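Local coordinates for protein serine-tRNA ligase (Naegleria fowleri, PDB 6BLJ) that probably attaches serine to its cognate tRNA in the cytoplasm, activating the amino acid with ATP first, as other class II aminoacyl-tRNA synthetases do, at residues L268-G273 and D277-A282; Q286-F291 and I304-M309. One frame throughout, in Å; residues are numbered along the deposited sequence. Where two conformers were deposited one is given.

Interaction 1: residues L268-G273 and D277-A282; sequences LYTVTG and DKYLIA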
loop_
_atom_site.group_PDB
_atom_site.type_symbol
_atom_site.label_atom_id
_atom_site.label_comp_id
_atom_site.label_asym_id
_atom_site.label_seq_id
_atom_site.Cartn_x
_atom_site.Cartn_y
_atom_site.Cartn_z
ATOM N N LEU A 268 0.796 8.338 -3.268
ATOM C CA LEU A 268 1.686 8.898 -2.251
ATOM C C LEU A 268 2.684 7.866 -1.725
ATOM O O LEU A 268 2.285 6.812 -1.235
ATOM C CB LEU A 268 0.864 9.451 -1.084
ATOM C CG LEU A 268 -0.073 10.589 -1.493
ATOM C CD1 LEU A 268 -0.943 11.024 -0.292
ATOM C CD2 LEU A 268 0.727 11.759 -2.005
ATOM N N TYR A 269 3.974 8.186 -1.796
ATOM C CA TYR A 269 4.975 7.383 -1.097
ATOM C C TYR A 269 4.920 7.619 0.415
ATOM O O TYR A 269 4.648 8.728 0.884
ATOM C CB TYR A 269 6.385 7.738 -1.575
ATOM C CG TYR A 269 6.750 7.323 -3.001
ATOM C CD1 TYR A 269 7.277 6.059 -3.274
ATOM C CD2 TYR A 269 6.608 8.219 -4.054
ATOM C CE1 TYR A 269 7.643 5.692 -4.567
ATOM C CE2 TYR A 269 6.969 7.870 -5.362
ATOM C CZ TYR A 269 7.481 6.613 -5.617
ATOM O OH TYR A 269 7.857 6.275 -6.899
ATOM N N THR A 270 5.246 6.583 1.188
ATOM C CA THR A 270 5.420 6.726 2.633
ATOM C C THR A 270 6.901 6.903 2.959
ATOM O O THR A 270 7.761 6.282 2.322
ATOM C CB THR A 270 4.858 5.498 3.365
ATOM O OG1 THR A 270 3.446 5.422 3.141
ATOM C CG2 THR A 270 5.123 5.573 4.875
ATOM N N VAL A 271 7.208 7.743 3.952
ATOM C CA VAL A 271 8.582 8.015 4.376
ATOM C C VAL A 271 8.696 7.770 5.874
ATOM O O VAL A 271 7.920 8.348 6.647
ATOM C CB VAL A 271 8.984 9.463 4.049
ATOM C CG1 VAL A 271 10.251 9.851 4.803
ATOM C CG2 VAL A 271 9.169 9.604 2.571
ATOM N N THR A 272 9.654 6.934 6.291
ATOM C CA THR A 272 9.803 6.571 7.696
ATOM C C THR A 272 11.243 6.748 8.171
ATOM O O THR A 272 12.187 6.761 7.380
ATOM C CB THR A 272 9.388 5.117 7.947
ATOM O OG1 THR A 272 10.305 4.261 7.261
ATOM C CG2 THR A 272 7.974 4.853 7.421
ATOM N N GLY A 273 11.399 6.848 9.490
ATOM C CA GLY A 273 12.707 6.829 10.110
ATOM C C GLY A 273 12.975 7.943 11.112
ATOM O O GLY A 273 13.847 7.792 11.975
ATOM N N ASP A 277 5.608 8.786 10.886
ATOM C CA ASP A 277 5.589 8.442 9.470
ATOM C C ASP A 277 4.989 9.575 8.653
ATOM O O ASP A 277 4.051 10.250 9.079
ATOM C CB ASP A 277 4.802 7.155 9.224
ATOM C CG ASP A 277 5.521 5.933 9.761
ATOM O OD1 ASP A 277 6.620 6.104 10.323
ATOM O OD2 ASP A 277 4.996 4.812 9.621
ATOM N N LYS A 278 5.533 9.787 7.467
ATOM C CA LYS A 278 5.112 10.911 6.657
ATOM C C LYS A 278 4.834 10.428 5.244
ATOM O O LYS A 278 5.111 9.282 4.896
ATOM C CB LYS A 278 6.203 11.981 6.663
ATOM C CG LYS A 278 6.501 12.536 8.051
ATOM C CD LYS A 278 7.668 13.497 7.952
ATOM C CE LYS A 278 8.299 13.722 9.295
ATOM N NZ LYS A 278 8.998 12.507 9.783
ATOM N N TYR A 279 4.289 11.323 4.426
ATOM C CA TYR A 279 4.130 11.090 3.000
ATOM C C TYR A 279 4.985 12.092 2.239
ATOM O O TYR A 279 5.044 13.259 2.617
ATOM C CB TYR A 279 2.677 11.268 2.515
ATOM C CG TYR A 279 1.659 10.242 2.967
ATOM C CD1 TYR A 279 1.705 8.938 2.498
ATOM C CD2 TYR A 279 0.590 10.608 3.781
ATOM C CE1 TYR A 279 0.751 8.003 2.878
ATOM C CE2 TYR A 279 -0.376 9.683 4.158
ATOM C CZ TYR A 279 -0.285 8.387 3.709
ATOM O OH TYR A 279 -1.230 7.469 4.097
ATOM N N LEU A 280 5.590 11.657 1.130
ATOM C CA LEU A 280 6.157 12.615 0.186
ATOM C C LEU A 280 5.014 13.317 -0.540
ATOM O O LEU A 280 4.015 12.692 -0.910
ATOM C CB LEU A 280 7.059 11.912 -0.832
ATOM C CG LEU A 280 8.351 11.273 -0.305
ATOM C CD1 LEU A 280 9.070 10.510 -1.401
ATOM C CD2 LEU A 280 9.278 12.342 0.291
ATOM N N ILE A 281 5.152 14.620 -0.751
ATOM C CA ILE A 281 4.069 15.357 -1.398
ATOM C C ILE A 281 4.016 15.045 -2.889
ATOM O O ILE A 281 5.049 14.824 -3.544
ATOM C CB ILE A 281 4.215 16.864 -1.144
ATOM C CG1 ILE A 281 5.454 17.436 -1.850
ATOM C CG2 ILE A 281 4.221 17.113 0.374
ATOM C CD1 ILE A 281 5.562 19.027 -1.734
ATOM N N ALA A 282 2.794 15.009 -3.430
ATOM C CA ALA A 282 2.551 14.883 -4.865
ATOM C C ALA A 282 2.529 16.230 -5.578
ATOM O O ALA A 282 2.675 16.265 -6.803
ATOM C CB ALA A 282 1.210 14.158 -5.119
HETATM O O HOH W 1 4.376 10.868 -2.785
HETATM O O HOH W 2 9.595 9.793 8.796
HETATM O O HOH W 3 8.734 7.897 10.835
#

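Interaction 2: residues Q286-F291 and I304-M309; sequences QPIAAF and IKYCGM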
loop_
_atom_site.group_PDB
_atom_site.type_symbol
_atom_site.label_atom_id
_atom_site.label_comp_id
_atom_site.label_asym_id
_atom_site.label_seq_id
_atom_site.Cartn_x
_atom_site.Cartn_y
_atom_site.Cartn_z
ATOM N N GLN A 286 -0.514 20.597 -1.724
ATOM C CA GLN A 286 -0.844 19.915 -0.473
ATOM C C GLN A 286 -0.268 20.626 0.752
ATOM O O GLN A 286 -1.037 20.911 1.688
ATOM C CB GLN A 286 -0.414 18.440 -0.569
ATOM C CG GLN A 286 -1.339 17.618 -1.508
ATOM C CD GLN A 286 -0.704 16.306 -1.995
ATOM O OE1 GLN A 286 0.515 16.115 -1.917
ATOM N NE2 GLN A 286 -1.537 15.398 -2.479
ATOM N N PRO A 287 1.039 20.922 0.841
ATOM C CA PRO A 287 1.518 21.664 2.022
ATOM C C PRO A 287 1.059 23.115 2.054
ATOM O O PRO A 287 0.870 23.672 3.146
ATOM C CB PRO A 287 3.051 21.565 1.913
ATOM C CG PRO A 287 3.322 21.342 0.436
ATOM C CD PRO A 287 2.163 20.461 -0.006
ATOM N N ILE A 288 0.872 23.755 0.901
ATOM C CA ILE A 288 0.424 25.144 0.925
ATOM C C ILE A 288 -1.011 25.233 1.443
ATOM O O ILE A 288 -1.378 26.191 2.136
ATOM C CB ILE A 288 0.582 25.790 -0.466
ATOM C CG1 ILE A 288 2.072 25.882 -0.847
ATOM C CG2 ILE A 288 -0.040 27.190 -0.487
ATOM C CD1 ILE A 288 2.292 26.292 -2.291
ATOM N N ALA A 289 -1.854 24.255 1.094
ATOM C CA ALA A 289 -3.184 24.181 1.691
ATOM C C ALA A 289 -3.096 23.993 3.201
ATOM O O ALA A 289 -3.733 24.724 3.964
ATOM C CB ALA A 289 -3.991 23.044 1.053
ATOM N N ALA A 290 -2.293 23.024 3.654
ATOM C CA ALA A 290 -2.196 22.758 5.089
ATOM C C ALA A 290 -1.628 23.959 5.841
ATOM O O ALA A 290 -1.959 24.171 7.010
ATOM C CB ALA A 290 -1.338 21.510 5.338
ATOM N N PHE A 291 -0.808 24.771 5.163
ATOM C CA PHE A 291 -0.274 26.014 5.717
ATOM C C PHE A 291 -1.380 26.912 6.261
ATOM O O PHE A 291 -1.145 27.696 7.189
ATOM C CB PHE A 291 0.522 26.731 4.608
ATOM C CG PHE A 291 1.211 28.018 5.027
ATOM C CD1 PHE A 291 2.556 28.021 5.370
ATOM C CD2 PHE A 291 0.538 29.235 4.990
ATOM C CE1 PHE A 291 3.209 29.215 5.729
ATOM C CE2 PHE A 291 1.178 30.417 5.342
ATOM C CZ PHE A 291 2.511 30.411 5.710
ATOM N N ILE A 304 -5.197 35.834 -1.392
ATOM C CA ILE A 304 -3.839 35.421 -1.050
ATOM C C ILE A 304 -3.306 34.601 -2.212
ATOM O O ILE A 304 -3.869 33.554 -2.540
ATOM C CB ILE A 304 -3.806 34.603 0.249
ATOM C CG1 ILE A 304 -4.395 35.406 1.407
ATOM C CG2 ILE A 304 -2.385 34.167 0.570
ATOM C CD1 ILE A 304 -4.592 34.585 2.644
ATOM N N LYS A 305 -2.223 35.060 -2.828
ATOM C CA LYS A 305 -1.683 34.430 -4.027
ATOM C C LYS A 305 -0.285 33.898 -3.736
ATOM O O LYS A 305 0.577 34.642 -3.254
ATOM C CB LYS A 305 -1.631 35.417 -5.192
ATOM C CG LYS A 305 -2.980 36.038 -5.614
ATOM C CD LYS A 305 -2.754 37.026 -6.766
ATOM C CE LYS A 305 -4.042 37.699 -7.223
ATOM N NZ LYS A 305 -3.787 38.606 -8.376
ATOM N N TYR A 306 -0.068 32.611 -4.008
ATOM C CA TYR A 306 1.218 31.958 -3.775
ATOM C C TYR A 306 1.751 31.358 -5.063
ATOM O O TYR A 306 0.985 30.845 -5.892
ATOM C CB TYR A 306 1.110 30.855 -2.717
ATOM C CG TYR A 306 1.094 31.382 -1.299
ATOM C CD1 TYR A 306 2.223 31.970 -0.749
ATOM C CD2 TYR A 306 -0.040 31.261 -0.501
ATOM C CE1 TYR A 306 2.224 32.465 0.560
ATOM C CE2 TYR A 306 -0.043 31.730 0.816
ATOM C CZ TYR A 306 1.094 32.330 1.332
ATOM O OH TYR A 306 1.097 32.803 2.618
ATOM N N CYS A 307 3.066 31.452 -5.230
ATOM C CA CYS A 307 3.814 30.810 -6.311
ATOM C C CYS A 307 4.574 29.661 -5.655
ATOM O O CYS A 307 5.676 29.850 -5.147
ATOM C CB CYS A 307 4.778 31.817 -7.003
ATOM S SG CYS A 307 5.982 31.012 -8.077
ATOM N N GLY A 308 3.969 28.473 -5.648
ATOM C CA GLY A 308 4.549 27.345 -4.932
ATOM C C GLY A 308 5.633 26.659 -5.744
ATOM O O GLY A 308 5.526 26.500 -6.957
ATOM N N MET A 309 6.660 26.200 -5.043
ATOM C CA MET A 309 7.807 25.571 -5.679
ATOM C C MET A 309 8.163 24.317 -4.903
ATOM O O MET A 309 8.360 24.392 -3.685
ATOM C CB MET A 309 8.985 26.553 -5.675
ATOM C CG MET A 309 10.308 26.002 -6.125
ATOM S SD MET A 309 11.585 27.237 -5.769
ATOM C CE MET A 309 12.988 26.400 -6.527
#

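Interaction 1: residues L268-G273 and D277-A282
L268 lies against Y279 and A282: its CD1 sits over one face of the Y279 ring, offset toward the rim, while CD2 reaches the CB of A282 at 4.0 Å. At Y269 the backbone takes over. Its O accepts the N-H of L280, with the donor tilted 32° from the carbonyl plane, and also meets the CA of Y279 and, in plane, the edge of that residue's ring. Water 1 adds a bridge at the same residue, accepting the N-H of Y269 and donating to L280 O at 2.6 Å. T270 faces Y279 in a non-hydrogen-bonded pair, its OG1 3.7 Å from CE1 of the ring. V271 and K278 form the hydrogen-bonded pair: V271 N gives a nearly straight bond to K278 O (2.8 Å, 165°), and K278 N returns one to V271 O at 2.9 Å. In the conformer given, CG2 of V271, anti to its carbonyl carbon, lies across L280; its short 3.4 Å approach to CG is doubtful, since V271 has a second conformer. Beyond the paired residues, T272 lays CG2 beside the carboxylate of D277, 3.4 Å from OD1. The arrangement is a short antiparallel beta hairpin, twisted to 129° between strand directions. With strand 249-251 it forms a three-stranded antiparallel sheet, whose edge strand 270-272 pairs antiparallel with a strand of the second subunit.

Interaction 2: residues Q286-F291 and I304-M309
I288 projects from the helix toward the strand and meets Y306 and G308 with its two branches. Its CB points at the strand, and the fork above it divides the work. CG2, anti to the backbone N, goes to the tyrosine, coming obliquely to the ring with CD2 at 4.1 Å. CG1 turns beside the backbone N (chi1 -65°) and extends the chain to CD1, which ends 3.6 Å from the CA of G308. G308 has no side chain, and the methyl packs directly on its backbone, the I288 and G308 CA atoms being 7.5 Å apart. Three residues later, F291 brings its ring obliquely to the hydroxyl end of the same tyrosine: CE2 lies 3.6 Å from Y306 OH, and the two side chains cross at about a right angle. Around this core, I244 and F339 from the adjoining strands also touch I288, placing the contact on one face of the catalytic-domain sheet. F291 has further partners, a cation-pi contact with K295 and an edge-to-face one with F216 of the second subunit. Methyls, ring carbons and a glycine CA meet, with the tyrosine hydroxyl oxygen against the phenylalanine ring the one polar atom among the touching side-chain atoms; no hydrogen bond joins the segments, consistent with an association that rests mainly on close fit and burial.

How the interactions relate
From the N terminus, interaction 1 closes first, folding 268-273 back on 277-282 across a turn of three residues. The chain then passes directly into helix 285-290, where interaction 2 opens, and a further twelve residues bring it to strand 304-313. The two loops therefore stand in series, neither enclosing nor crossing the other, with centres about 18 Å apart. They nevertheless touch where the hairpin's exit meets the helix start: I281 CD1 packs on P287 CG at 3.9 Å, and Q286 OE1 accepts the N-H of A282. Together they join the interface hairpin to the large catalytic sheet, and both also touch the second subunit.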